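Local atomic coordinates of methanosaeta concilii ACLY-B (Methanothrix soehngenii, PDB entry 6ZNW), a protein that forms, with its partner citrate lyase chain, the ATP-citrate lyase that converts citrate, coenzyme A and ATP into acetyl-CoA and oxaloacetate. Residues S43-P48 / I63-Y68; G203-P208 / G274-K279; I228-E233 / L255-T260; K433-S438 / H587-K592; A511-T516 / I549-S554. All blocks are in the same frame, centred on the assembly; numbering follows the deposited sequence.

Interaction 1: residues S43-P48 / I63-Y68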
# COMPACT_ATOMS: atom_id res chain seq x y z
N SER B 43 16.18 -40.74 -9.25
CA SER B 43 17.29 -39.81 -9.01
C SER B 43 16.87 -38.38 -9.40
O SER B 43 17.16 -37.43 -8.67
CB SER B 43 18.52 -40.24 -9.79
OG SER B 43 19.06 -41.44 -9.27
N ALA B 44 16.19 -38.23 -10.54
CA ALA B 44 15.76 -36.91 -11.02
C ALA B 44 14.58 -37.01 -11.99
O ALA B 44 14.31 -38.08 -12.52
CB ALA B 44 16.94 -36.17 -11.68
N ILE B 45 13.88 -35.90 -12.20
CA ILE B 45 12.80 -35.79 -13.15
C ILE B 45 13.34 -34.97 -14.32
O ILE B 45 14.04 -33.99 -14.10
CB ILE B 45 11.58 -35.10 -12.51
CG1 ILE B 45 11.06 -35.89 -11.31
CG2 ILE B 45 10.46 -34.83 -13.54
CD1 ILE B 45 10.56 -35.02 -10.24
N ILE B 46 13.02 -35.37 -15.55
CA ILE B 46 13.40 -34.59 -16.71
C ILE B 46 12.14 -33.87 -17.19
O ILE B 46 11.19 -34.51 -17.62
CB ILE B 46 14.14 -35.42 -17.79
CG1 ILE B 46 15.29 -36.23 -17.13
CG2 ILE B 46 14.67 -34.50 -18.89
CD1 ILE B 46 15.77 -37.41 -17.92
N ASN B 47 12.09 -32.55 -16.99
CA ASN B 47 10.97 -31.71 -17.37
C ASN B 47 11.47 -30.74 -18.44
O ASN B 47 12.16 -29.77 -18.13
CB ASN B 47 10.43 -30.97 -16.15
CG ASN B 47 9.14 -30.20 -16.38
OD1 ASN B 47 8.67 -30.05 -17.51
ND2 ASN B 47 8.56 -29.69 -15.31
N PRO B 48 11.14 -31.00 -19.72
CA PRO B 48 11.64 -30.13 -20.80
C PRO B 48 11.20 -28.67 -20.72
O PRO B 48 11.87 -27.78 -21.25
CB PRO B 48 11.17 -30.81 -22.09
CG PRO B 48 10.16 -31.80 -21.69
CD PRO B 48 10.36 -32.14 -20.24
N ILE B 63 9.76 -35.08 0.63
CA ILE B 63 11.11 -35.00 0.11
C ILE B 63 11.15 -34.14 -1.17
O ILE B 63 10.12 -33.88 -1.79
CB ILE B 63 11.71 -36.43 -0.12
CG1 ILE B 63 10.91 -37.21 -1.19
CG2 ILE B 63 11.86 -37.20 1.20
CD1 ILE B 63 11.72 -38.24 -1.90
N ILE B 64 12.34 -33.71 -1.57
CA ILE B 64 12.54 -32.92 -2.78
C ILE B 64 13.28 -33.75 -3.85
O ILE B 64 14.30 -34.37 -3.56
CB ILE B 64 13.35 -31.62 -2.45
CG1 ILE B 64 12.62 -30.72 -1.40
CG2 ILE B 64 13.67 -30.84 -3.72
CD1 ILE B 64 11.12 -30.40 -1.71
N LEU B 65 12.76 -33.77 -5.06
CA LEU B 65 13.41 -34.41 -6.19
C LEU B 65 13.87 -33.31 -7.14
O LEU B 65 13.11 -32.37 -7.43
CB LEU B 65 12.49 -35.39 -6.93
CG LEU B 65 12.08 -36.65 -6.17
CD1 LEU B 65 11.19 -37.52 -7.02
CD2 LEU B 65 13.28 -37.45 -5.74
N PRO B 66 15.13 -33.37 -7.60
CA PRO B 66 15.61 -32.36 -8.56
C PRO B 66 14.97 -32.53 -9.94
O PRO B 66 14.63 -33.64 -10.32
CB PRO B 66 17.12 -32.59 -8.60
CG PRO B 66 17.31 -34.00 -8.16
CD PRO B 66 16.15 -34.41 -7.32
N MET B 67 14.77 -31.43 -10.67
CA MET B 67 14.15 -31.45 -11.99
C MET B 67 15.10 -30.78 -12.97
O MET B 67 15.48 -29.62 -12.76
CB MET B 67 12.85 -30.64 -12.03
CG MET B 67 11.68 -31.23 -11.33
SD MET B 67 10.13 -30.64 -12.09
CE MET B 67 10.27 -28.89 -11.95
N TYR B 68 15.46 -31.49 -14.06
CA TYR B 68 16.36 -31.02 -15.12
C TYR B 68 15.64 -30.83 -16.44
O TYR B 68 14.71 -31.57 -16.73
CB TYR B 68 17.52 -32.00 -15.30
CG TYR B 68 18.43 -32.04 -14.10
CD1 TYR B 68 19.37 -31.05 -13.88
CD2 TYR B 68 18.31 -33.05 -13.16
CE1 TYR B 68 20.18 -31.06 -12.76
CE2 TYR B 68 19.13 -33.08 -12.03
CZ TYR B 68 20.07 -32.08 -11.84
OH TYR B 68 20.87 -32.11 -10.73
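The pairing of Ile45 with Met67 and of Ile46 with Tyr68 joins two parallel strands, 42-46 and 61-68, in the mixed sheet of the N-terminal Rossmann-like domain. Three backbone bonds zip them together. Ile45 N donates to Pro66 O at 3.0 Å, Ile45 O takes the N-H of Tyr68 at 2.9 Å, and Asn47 N reaches Tyr68 O at 2.8 Å. The last bond, made where the first strand gives way to a loop, is more bent, 145° at the hydrogen. On one face of the sheet, Ile45 lies between Leu65 and Met67: its CD1 sits 3.8 Å from Leu65 CB, the two side chains crossing almost at right angles, while Ile45 CB packs against Met67 CG. Asn47 runs alongside Met67, pointing the same way, with ND2 3.7 Å from SD. That alignment follows from a CG placed anti to the backbone N (chi1 -172°), which turns the amide along the thioether. The opposite face carries Tyr68. The methyl CB of Ala44 meets the edge of its ring, 3.7 Å from CD2, and also packs on CG of Pro66. Helix 71-77 covers this face through Ala74 and Ala77 against Tyr68. The side chain of Asn47, just past the C-terminal end of its strand, comes within about 5 Å of a bound (3S)-citryl-coenzyme A. Loops at such strand ends are where nucleotide cofactors bind in Rossmann-like folds, consistent with the CoA-binding domain of the succinyl-CoA synthetase family.

Interaction 2: residues G203-P208 / G274-K279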
# COMPACT_ATOMS: atom_id res chain seq x y z
N GLY B 203 4.17 -54.33 -24.68
CA GLY B 203 3.30 -53.47 -25.48
C GLY B 203 2.61 -54.27 -26.59
O GLY B 203 2.96 -55.42 -26.85
N GLY B 204 1.63 -53.66 -27.25
CA GLY B 204 0.87 -54.33 -28.29
C GLY B 204 1.20 -53.93 -29.72
O GLY B 204 0.48 -54.30 -30.65
N ASP B 205 2.28 -53.16 -29.92
CA ASP B 205 2.69 -52.74 -31.27
C ASP B 205 3.30 -53.95 -32.01
O ASP B 205 3.89 -54.82 -31.35
CB ASP B 205 3.67 -51.56 -31.21
CG ASP B 205 3.06 -50.27 -30.67
OD1 ASP B 205 1.81 -50.18 -30.60
OD2 ASP B 205 3.84 -49.34 -30.34
N ARG B 206 3.15 -54.04 -33.36
CA ARG B 206 3.65 -55.25 -34.04
C ARG B 206 5.18 -55.27 -34.16
O ARG B 206 5.74 -56.35 -34.33
CB ARG B 206 2.92 -55.62 -35.35
CG ARG B 206 3.17 -54.86 -36.63
CD ARG B 206 2.62 -55.67 -37.82
NE ARG B 206 1.17 -55.81 -37.76
CZ ARG B 206 0.50 -56.94 -37.95
NH1 ARG B 206 -0.82 -56.97 -37.86
NH2 ARG B 206 1.16 -58.06 -38.24
N TYR B 207 5.88 -54.15 -33.93
CA TYR B 207 7.35 -54.13 -33.88
C TYR B 207 7.78 -53.54 -32.53
O TYR B 207 7.91 -52.33 -32.41
CB TYR B 207 7.95 -53.32 -35.05
CG TYR B 207 7.56 -53.91 -36.39
CD1 TYR B 207 8.23 -55.02 -36.90
CD2 TYR B 207 6.48 -53.42 -37.10
CE1 TYR B 207 7.83 -55.61 -38.10
CE2 TYR B 207 6.08 -53.99 -38.30
CZ TYR B 207 6.76 -55.09 -38.79
OH TYR B 207 6.35 -55.67 -39.97
N PRO B 208 7.92 -54.38 -31.48
CA PRO B 208 8.27 -53.82 -30.16
C PRO B 208 9.76 -53.56 -29.99
O PRO B 208 10.58 -54.01 -30.79
CB PRO B 208 7.76 -54.90 -29.20
CG PRO B 208 7.91 -56.19 -29.98
CD PRO B 208 7.76 -55.85 -31.45
N GLY B 274 -7.76 -53.77 -30.74
CA GLY B 274 -7.20 -52.69 -29.93
C GLY B 274 -5.75 -52.36 -30.15
O GLY B 274 -5.42 -51.27 -30.61
N HIS B 275 -4.86 -53.31 -29.85
CA HIS B 275 -3.42 -53.11 -30.05
C HIS B 275 -3.09 -52.94 -31.53
O HIS B 275 -3.71 -53.60 -32.37
CB HIS B 275 -2.64 -54.29 -29.45
CG HIS B 275 -2.73 -54.39 -27.96
ND1 HIS B 275 -2.52 -55.60 -27.31
CD2 HIS B 275 -3.01 -53.44 -27.04
CE1 HIS B 275 -2.69 -55.35 -26.02
NE2 HIS B 275 -2.98 -54.06 -25.81
N ALA B 276 -2.13 -52.07 -31.86
CA ALA B 276 -1.74 -51.82 -33.25
C ALA B 276 -1.34 -53.10 -33.99
O ALA B 276 -1.68 -53.25 -35.16
CB ALA B 276 -0.61 -50.80 -33.32
N GLY B 277 -0.70 -54.03 -33.29
CA GLY B 277 -0.28 -55.28 -33.89
C GLY B 277 -1.27 -56.43 -33.81
O GLY B 277 -0.97 -57.53 -34.28
N ALA B 278 -2.45 -56.21 -33.20
CA ALA B 278 -3.45 -57.27 -33.06
C ALA B 278 -4.36 -57.45 -34.28
O ALA B 278 -5.55 -57.15 -34.24
CB ALA B 278 -4.28 -57.07 -31.80
N LYS B 279 -3.79 -57.94 -35.37
CA LYS B 279 -4.52 -58.26 -36.59
C LYS B 279 -3.80 -59.38 -37.32
O LYS B 279 -2.70 -59.17 -37.84
CB LYS B 279 -4.71 -57.05 -37.51
CG LYS B 279 -5.74 -57.34 -38.61
CD LYS B 279 -5.83 -56.26 -39.67
CE LYS B 279 -7.03 -56.47 -40.56
NZ LYS B 279 -6.84 -55.86 -41.90
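A CG tucked between the backbone N and carbonyl carbon (chi1 76°), followed by a bend at chi3 (65°), swings the guanidinium of Arg206 across Gly277 to Lys279, while His275 lays its ring over Gly204. Both segments are loops of the CoA-ligase domain, and the Gly-His-Ala-Gly-Ala run from Gly274 resembles the phosphohistidine loop of succinyl-CoA synthetases, consistent with a like role here. A type I turn from His275 to Ala278 presents Gly277 N to Gly204 O, a bond of 2.9 Å lying in the carbonyl plane. CA of Gly204 makes a CH-pi contact with the imidazole, 4.0 Å from its centroid; a side chain on Gly204 would collide with that ring, and one on Gly277 would run into Gly204 O and Arg206 N. A phosphate ion, probably from the crystallisation liquor, lies beside the His275 ring, and ND1 has a weak hydrogen bond to Glu233. Arg206 also forms a salt bridge from NH2 to Glu285. Its NE, buried here, has no partner in the model. NH1 donates to a lone pair of Lys279 O at 2.9 Å, the acceptor nearly in the guanidinium plane, while Gly277 O stands 3.6 Å above that plane.

Interaction 3: residues I228-E233 / L255-T260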
# COMPACT_ATOMS: atom_id res chain seq x y z
N ILE B 228 8.02 -70.16 -15.78
CA ILE B 228 7.81 -69.06 -16.73
C ILE B 228 6.33 -69.04 -17.18
O ILE B 228 5.73 -70.09 -17.37
CB ILE B 228 8.82 -69.07 -17.90
CG1 ILE B 228 10.25 -69.20 -17.38
CG2 ILE B 228 8.70 -67.81 -18.76
CD1 ILE B 228 11.26 -69.58 -18.46
N ALA B 229 5.72 -67.85 -17.27
CA ALA B 229 4.33 -67.71 -17.69
C ALA B 229 4.22 -66.57 -18.69
O ALA B 229 4.85 -65.54 -18.49
CB ALA B 229 3.44 -67.43 -16.49
N CYS B 230 3.44 -66.75 -19.77
CA CYS B 230 3.29 -65.68 -20.74
C CYS B 230 1.90 -65.63 -21.35
O CYS B 230 1.22 -66.65 -21.49
CB CYS B 230 4.39 -65.69 -21.79
SG CYS B 230 4.16 -66.90 -23.13
N LEU B 231 1.47 -64.42 -21.70
CA LEU B 231 0.18 -64.18 -22.30
C LEU B 231 0.38 -63.35 -23.56
O LEU B 231 0.75 -62.18 -23.48
CB LEU B 231 -0.69 -63.41 -21.30
CG LEU B 231 -2.15 -63.23 -21.67
CD1 LEU B 231 -2.89 -64.56 -21.70
CD2 LEU B 231 -2.82 -62.25 -20.71
N GLY B 232 0.19 -63.98 -24.71
CA GLY B 232 0.33 -63.31 -26.00
C GLY B 232 -1.01 -63.03 -26.65
O GLY B 232 -2.06 -63.11 -25.99
N GLU B 233 -0.99 -62.69 -27.95
CA GLU B 233 -2.19 -62.38 -28.72
C GLU B 233 -1.96 -62.58 -30.22
O GLU B 233 -0.82 -62.67 -30.66
CB GLU B 233 -2.72 -60.95 -28.41
CG GLU B 233 -1.91 -59.84 -29.06
CD GLU B 233 -2.44 -58.42 -28.90
OE1 GLU B 233 -3.54 -58.25 -28.32
OE2 GLU B 233 -1.75 -57.49 -29.35
N LEU B 255 6.90 -73.75 -18.84
CA LEU B 255 6.31 -72.53 -19.38
C LEU B 255 4.80 -72.60 -19.61
O LEU B 255 4.34 -73.41 -20.40
CB LEU B 255 7.06 -72.13 -20.67
CG LEU B 255 6.52 -70.97 -21.51
CD1 LEU B 255 6.39 -69.71 -20.73
CD2 LEU B 255 7.42 -70.72 -22.68
N VAL B 256 4.03 -71.74 -18.93
CA VAL B 256 2.58 -71.63 -19.09
C VAL B 256 2.36 -70.60 -20.20
O VAL B 256 2.93 -69.52 -20.13
CB VAL B 256 1.85 -71.21 -17.79
CG1 VAL B 256 0.35 -71.05 -18.03
CG2 VAL B 256 2.11 -72.21 -16.67
N ALA B 257 1.58 -70.94 -21.23
CA ALA B 257 1.37 -70.02 -22.34
C ALA B 257 -0.05 -69.97 -22.84
O ALA B 257 -0.69 -71.01 -23.01
CB ALA B 257 2.31 -70.38 -23.49
N TRP B 258 -0.54 -68.76 -23.12
CA TRP B 258 -1.85 -68.59 -23.71
C TRP B 258 -1.83 -67.43 -24.68
O TRP B 258 -1.28 -66.39 -24.38
CB TRP B 258 -2.98 -68.45 -22.68
CG TRP B 258 -4.33 -68.29 -23.33
CD1 TRP B 258 -5.06 -67.14 -23.41
CD2 TRP B 258 -5.04 -69.27 -24.10
NE1 TRP B 258 -6.21 -67.36 -24.14
CE2 TRP B 258 -6.22 -68.66 -24.57
CE3 TRP B 258 -4.80 -70.62 -24.43
CZ2 TRP B 258 -7.17 -69.35 -25.33
CZ3 TRP B 258 -5.74 -71.30 -25.19
CH2 TRP B 258 -6.90 -70.67 -25.64
N VAL B 259 -2.39 -67.64 -25.87
CA VAL B 259 -2.46 -66.64 -26.91
C VAL B 259 -3.92 -66.27 -27.10
O VAL B 259 -4.75 -67.13 -27.41
CB VAL B 259 -1.80 -67.12 -28.24
CG1 VAL B 259 -1.94 -66.06 -29.32
CG2 VAL B 259 -0.33 -67.48 -28.03
N THR B 260 -4.24 -65.01 -26.87
CA THR B 260 -5.60 -64.51 -27.00
C THR B 260 -5.92 -64.18 -28.47
O THR B 260 -5.02 -64.01 -29.29
CB THR B 260 -5.80 -63.29 -26.08
OG1 THR B 260 -5.10 -62.18 -26.65
CG2 THR B 260 -5.31 -63.55 -24.65
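Gly232 and Thr260 meet at the close-knit C-terminal end of two parallel strands, 227-233 and 255-260, which helix 239-247 connects in a beta-alpha-beta crossover of the CoA-ligase domain. Here Gly232 N donates to Trp258 O at 2.8 Å, and Gly232 O is gripped twice by Thr260, through N at 3.0 Å from above the carbonyl plane and through OG1 at 3.2 Å on a lone pair. The rest of the threonine fills the space beside it, CG2 packing 3.9 Å from Leu231 CD1. An alanine here would remove both OG1 and CG2, which would probably leave Gly232 O held by the backbone N-H alone and Leu231 with a gap beside it. Midway the contact slackens: Trp258 N to Cys230 O stretches to 3.2 Å, and Cys230 SG stays 4.0 Å from Ala257 CB. The apolar grip returns at Leu255, whose CD1 lies 3.6 Å from Ile228 CG2. No side of the pair faces solvent. Helix 287-296 covers Ala257 and Val259, helix 308-321 covers Ala229 and Val256, and Thr260 packs on Ile285 of the citrate lyase chain. Trp258, its CG swung to the side away from its own N (chi1 -179°), presents its indole edge to Leu231, whose CD1 lies in the ring plane, 3.8 Å from the CD1 of the tryptophan.

Interaction 4: residues K433-S438 / H587-K592; sequences KDLISS and HILDQK
Lys592 supplies the polar link between the two segments: its NZ donates to Lys433 O at 2.7 Å, approaching with a 33° tilt from the carbonyl plane. The lysine bends at chi2 (-69°), which carries its ammonium across to the residue preceding the N-cap of helix 435-443; NZ also makes a weak bond to Ser429 O. The side chain of Lys433 itself leads elsewhere, to Ile446 O of a third subunit. Apolar contacts fill the space between the helices. Ile588 pushes its CG1-CD1 arm against Ser438, CD1 lying 3.6 Å from CB, and the same methyl rests near Leu435 O. A looser touch joins Leu435 CD1 with Leu589 CD2 at 4.2 Å, and a second subunit covers these leucines with Gly570 and Tyr571. Hydrogen bonds within segment 433-438 fix the helix start. Asp434 is the N-cap, its OD2 taking the N-H of Ser437 in a capping bond of 3.1 Å from above the carboxylate plane while OD1 receives Ser437 OG on the syn side. Ser438 turns its hydroxyl back to Asp434 O, 2.9 Å from OG, leaving its CB to meet Ile588. The contact thus joins helices 435-443 and 573-593 of the citrate synthase-like domain near subunit interfaces. Chemically, an ammonium gripped by the Lys433 carbonyl, with weaker help from Ser429 O, satisfies a backbone acceptor just ahead of the helix start and pins that loop to helix 573-593.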
# COMPACT_ATOMS: atom_id res chain seq x y z
N LYS B 433 6.42 4.87 -11.30
CA LYS B 433 5.77 3.69 -10.73
C LYS B 433 4.66 3.18 -11.63
O LYS B 433 4.02 3.96 -12.36
CB LYS B 433 5.22 3.98 -9.31
CG LYS B 433 6.35 4.27 -8.28
CD LYS B 433 7.36 3.11 -8.20
CE LYS B 433 6.60 1.95 -7.57
NZ LYS B 433 7.41 0.75 -7.45
N ASP B 434 4.36 1.88 -11.53
CA ASP B 434 3.28 1.24 -12.25
C ASP B 434 1.93 1.80 -11.69
O ASP B 434 1.90 2.43 -10.62
CB ASP B 434 3.35 -0.30 -12.07
CG ASP B 434 3.24 -0.67 -10.62
OD1 ASP B 434 4.28 -0.54 -9.88
OD2 ASP B 434 2.14 -1.08 -10.19
N LEU B 435 0.81 1.54 -12.41
CA LEU B 435 -0.49 2.05 -12.04
C LEU B 435 -0.94 1.59 -10.65
O LEU B 435 -1.46 2.40 -9.91
CB LEU B 435 -1.49 1.61 -13.15
CG LEU B 435 -2.93 2.16 -13.10
CD1 LEU B 435 -3.59 2.05 -14.44
CD2 LEU B 435 -3.80 1.24 -12.25
N ILE B 436 -0.84 0.29 -10.32
CA ILE B 436 -1.30 -0.23 -9.04
C ILE B 436 -0.57 0.37 -7.84
O ILE B 436 -1.22 0.73 -6.85
CB ILE B 436 -1.28 -1.79 -8.98
CG1 ILE B 436 -2.25 -2.39 -10.04
CG2 ILE B 436 -1.56 -2.34 -7.56
CD1 ILE B 436 -3.63 -2.07 -9.86
N SER B 437 0.77 0.47 -7.89
CA SER B 437 1.54 1.05 -6.80
C SER B 437 1.15 2.52 -6.61
O SER B 437 1.01 2.96 -5.48
CB SER B 437 3.04 1.00 -7.11
OG SER B 437 3.49 -0.34 -7.18
N SER B 438 1.03 3.27 -7.74
CA SER B 438 0.69 4.69 -7.72
C SER B 438 -0.73 4.89 -7.15
O SER B 438 -0.95 5.76 -6.31
CB SER B 438 0.80 5.31 -9.12
OG SER B 438 2.11 5.13 -9.64
N HIS B 587 -5.28 10.59 -13.12
CA HIS B 587 -4.11 11.43 -12.85
C HIS B 587 -2.81 10.68 -13.10
O HIS B 587 -1.87 11.25 -13.67
CB HIS B 587 -4.13 11.99 -11.42
CG HIS B 587 -5.11 13.12 -11.27
ND1 HIS B 587 -4.95 14.30 -11.99
CD2 HIS B 587 -6.29 13.17 -10.59
CE1 HIS B 587 -6.03 15.02 -11.73
NE2 HIS B 587 -6.84 14.41 -10.86
N ILE B 588 -2.76 9.39 -12.74
CA ILE B 588 -1.57 8.57 -12.99
C ILE B 588 -1.31 8.49 -14.49
O ILE B 588 -0.16 8.67 -14.92
CB ILE B 588 -1.76 7.15 -12.35
CG1 ILE B 588 -1.78 7.25 -10.79
CG2 ILE B 588 -0.69 6.15 -12.84
CD1 ILE B 588 -2.56 6.14 -10.11
N LEU B 589 -2.35 8.16 -15.28
CA LEU B 589 -2.26 8.06 -16.75
C LEU B 589 -1.92 9.40 -17.41
O LEU B 589 -1.19 9.42 -18.39
CB LEU B 589 -3.55 7.51 -17.38
CG LEU B 589 -3.91 6.09 -16.94
CD1 LEU B 589 -5.34 5.70 -17.37
CD2 LEU B 589 -2.75 5.07 -17.24
N ASP B 590 -2.44 10.51 -16.88
CA ASP B 590 -2.18 11.84 -17.39
C ASP B 590 -0.69 12.15 -17.31
O ASP B 590 -0.13 12.62 -18.29
CB ASP B 590 -3.01 12.87 -16.59
CG ASP B 590 -3.17 14.25 -17.21
OD1 ASP B 590 -3.18 14.35 -18.47
OD2 ASP B 590 -3.37 15.23 -16.44
N GLN B 591 -0.04 11.82 -16.18
CA GLN B 591 1.39 12.05 -16.01
C GLN B 591 2.21 11.16 -16.90
O GLN B 591 3.24 11.61 -17.38
CB GLN B 591 1.82 11.94 -14.52
CG GLN B 591 1.05 12.89 -13.59
CD GLN B 591 1.18 14.35 -14.03
OE1 GLN B 591 2.28 14.85 -14.37
NE2 GLN B 591 0.06 15.07 -14.08
N LYS B 592 1.77 9.94 -17.18
CA LYS B 592 2.47 9.04 -18.10
C LYS B 592 2.34 9.62 -19.52
O LYS B 592 3.32 9.58 -20.24
CB LYS B 592 1.85 7.63 -18.13
CG LYS B 592 1.70 6.90 -16.80
CD LYS B 592 2.98 6.53 -16.29
CE LYS B 592 2.95 5.62 -15.04
NZ LYS B 592 4.33 5.67 -14.44

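Interaction 5: residues A511-T516 / I549-S554; sequences ANFPST and IDLMSS
Phe513 lies against Leu551 at the centre of the contact, where the turn after helix 500-512 meets the last turns of helix 540-554. The two side chains cross at about a right angle. Leu551 CD1 stands over one face of the ring in a CH-pi contact, 4.1 Å from the centroid, and Leu551 CB lies 3.8 Å from CE2 over the same ring; Asp550 CB sits at the edge. Around this core, Pro514 lays its CD 3.4 Å from Ser554 OG, and Ser515 OG touches Ser554 CB. A single water bridges the segments, donating to Asp550 OD1 at 2.8 Å and hydrogen-bonded to Ser515 OG at 2.7 Å. The second shell fixes these groups. Ser554 OG, brought back toward its own helix by a chi1 of 57°, donates to Asp550 O at 2.7 Å, a carbonyl reached by Ser554 N from its other face. Asp550 accepts from Leu518 N at OD1 and Leu519 N at OD2, so its carboxylate tops the start of helix 517-532, whose N-cap residue Thr516 makes no capping bond with its own side chain. An alanine in place of Phe513 would probably open a gap over Leu551 and leave that side chain freer to turn. Further out, Phe404 meets the Phe513 ring edge-to-face, and Tyr400 packs on Pro514 and Leu551. The turn is thus wedged among helices 399-411, 517-532 and 540-554 of the all-helical citrate synthase-like domain, while helix 560-569 packs against Met552 and Ser553 of helix 540-554.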
# COMPACT_ATOMS: atom_id res chain seq x y z
N ALA B 511 -35.73 14.83 -4.28
CA ALA B 511 -36.63 14.36 -5.33
C ALA B 511 -36.98 12.88 -5.18
O ALA B 511 -38.09 12.49 -5.57
CB ALA B 511 -36.01 14.59 -6.69
N ASN B 512 -36.08 12.05 -4.61
CA ASN B 512 -36.33 10.60 -4.57
C ASN B 512 -36.43 9.92 -3.18
O ASN B 512 -37.00 8.84 -3.13
CB ASN B 512 -35.26 9.89 -5.41
CG ASN B 512 -35.18 10.40 -6.85
OD1 ASN B 512 -34.47 11.36 -7.17
ND2 ASN B 512 -35.90 9.75 -7.73
N PHE B 513 -35.89 10.48 -2.08
CA PHE B 513 -35.97 9.80 -0.77
C PHE B 513 -37.30 10.07 -0.06
O PHE B 513 -37.73 11.23 0.04
CB PHE B 513 -34.83 10.18 0.19
CG PHE B 513 -33.39 9.87 -0.16
CD1 PHE B 513 -33.05 9.32 -1.39
CD2 PHE B 513 -32.37 10.15 0.73
CE1 PHE B 513 -31.71 9.08 -1.72
CE2 PHE B 513 -31.04 9.93 0.39
CZ PHE B 513 -30.72 9.40 -0.84
N PRO B 514 -37.95 9.04 0.51
CA PRO B 514 -39.20 9.29 1.25
C PRO B 514 -39.00 10.27 2.41
O PRO B 514 -39.92 11.01 2.71
CB PRO B 514 -39.66 7.89 1.68
CG PRO B 514 -38.95 6.94 0.73
CD PRO B 514 -37.61 7.60 0.50
N SER B 515 -37.81 10.36 3.01
CA SER B 515 -37.55 11.35 4.07
C SER B 515 -36.07 11.75 4.12
O SER B 515 -35.21 10.96 3.75
CB SER B 515 -38.02 10.84 5.44
OG SER B 515 -37.16 9.81 5.90
N THR B 516 -35.79 12.99 4.54
CA THR B 516 -34.45 13.56 4.70
C THR B 516 -34.32 14.24 6.07
O THR B 516 -33.82 15.37 6.15
CB THR B 516 -34.09 14.52 3.54
OG1 THR B 516 -34.91 15.68 3.65
CG2 THR B 516 -34.20 13.88 2.15
N ILE B 549 -27.62 7.64 5.55
CA ILE B 549 -28.41 7.30 6.74
C ILE B 549 -29.87 7.54 6.43
O ILE B 549 -30.69 6.67 6.72
CB ILE B 549 -28.01 8.12 8.01
CG1 ILE B 549 -26.56 7.85 8.46
CG2 ILE B 549 -29.01 7.91 9.16
CD1 ILE B 549 -26.23 6.48 8.57
N ASP B 550 -30.20 8.68 5.78
CA ASP B 550 -31.61 8.94 5.40
C ASP B 550 -32.12 7.91 4.40
O ASP B 550 -33.26 7.48 4.51
CB ASP B 550 -31.78 10.38 4.86
CG ASP B 550 -31.82 11.43 5.97
OD1 ASP B 550 -32.35 11.12 7.08
OD2 ASP B 550 -31.34 12.59 5.73
N LEU B 551 -31.27 7.48 3.46
CA LEU B 551 -31.58 6.47 2.44
C LEU B 551 -31.88 5.12 3.10
O LEU B 551 -32.92 4.51 2.84
CB LEU B 551 -30.39 6.34 1.45
CG LEU B 551 -30.57 5.31 0.34
CD1 LEU B 551 -31.93 5.51 -0.39
CD2 LEU B 551 -29.40 5.34 -0.62
N MET B 552 -30.99 4.67 3.98
CA MET B 552 -31.18 3.42 4.68
C MET B 552 -32.42 3.48 5.57
O MET B 552 -33.21 2.55 5.51
CB MET B 552 -29.93 3.08 5.49
CG MET B 552 -28.79 2.59 4.64
SD MET B 552 -27.46 1.97 5.69
CE MET B 552 -26.92 3.48 6.44
N SER B 553 -32.63 4.59 6.32
CA SER B 553 -33.79 4.78 7.20
C SER B 553 -35.06 4.79 6.47
O SER B 553 -36.06 4.42 7.08
CB SER B 553 -33.71 6.10 7.97
OG SER B 553 -32.63 6.15 8.89
N SER B 554 -35.10 5.31 5.23
CA SER B 554 -36.39 5.47 4.57
C SER B 554 -36.72 4.50 3.45
O SER B 554 -37.90 4.43 3.08
CB SER B 554 -36.59 6.91 4.08
OG SER B 554 -35.58 7.36 3.19
O HOH W 1 -35.05 10.46 7.38

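How the interactions relate
From the N terminus, interaction 1 comes first, closing a short loop of strands within the N-terminal sheet. Interaction 2 then closes a long loop through the CoA-ligase region, tying the segment after strand 196-201 to the loop after strand 255-260. Interaction 3 nests inside it as a beta-alpha-beta unit, and the two touch through His275 and Glu233, their centres about 16 Å apart. Across the chain's centre, interaction 4 joins helices 435-443 and 573-593, enclosing most of the citrate synthase-like helices; interaction 5 is nested within that loop, its centre about 38 Å away. None of the five cross in sequence, and interactions 2 and 5 have centres about 80 Å apart.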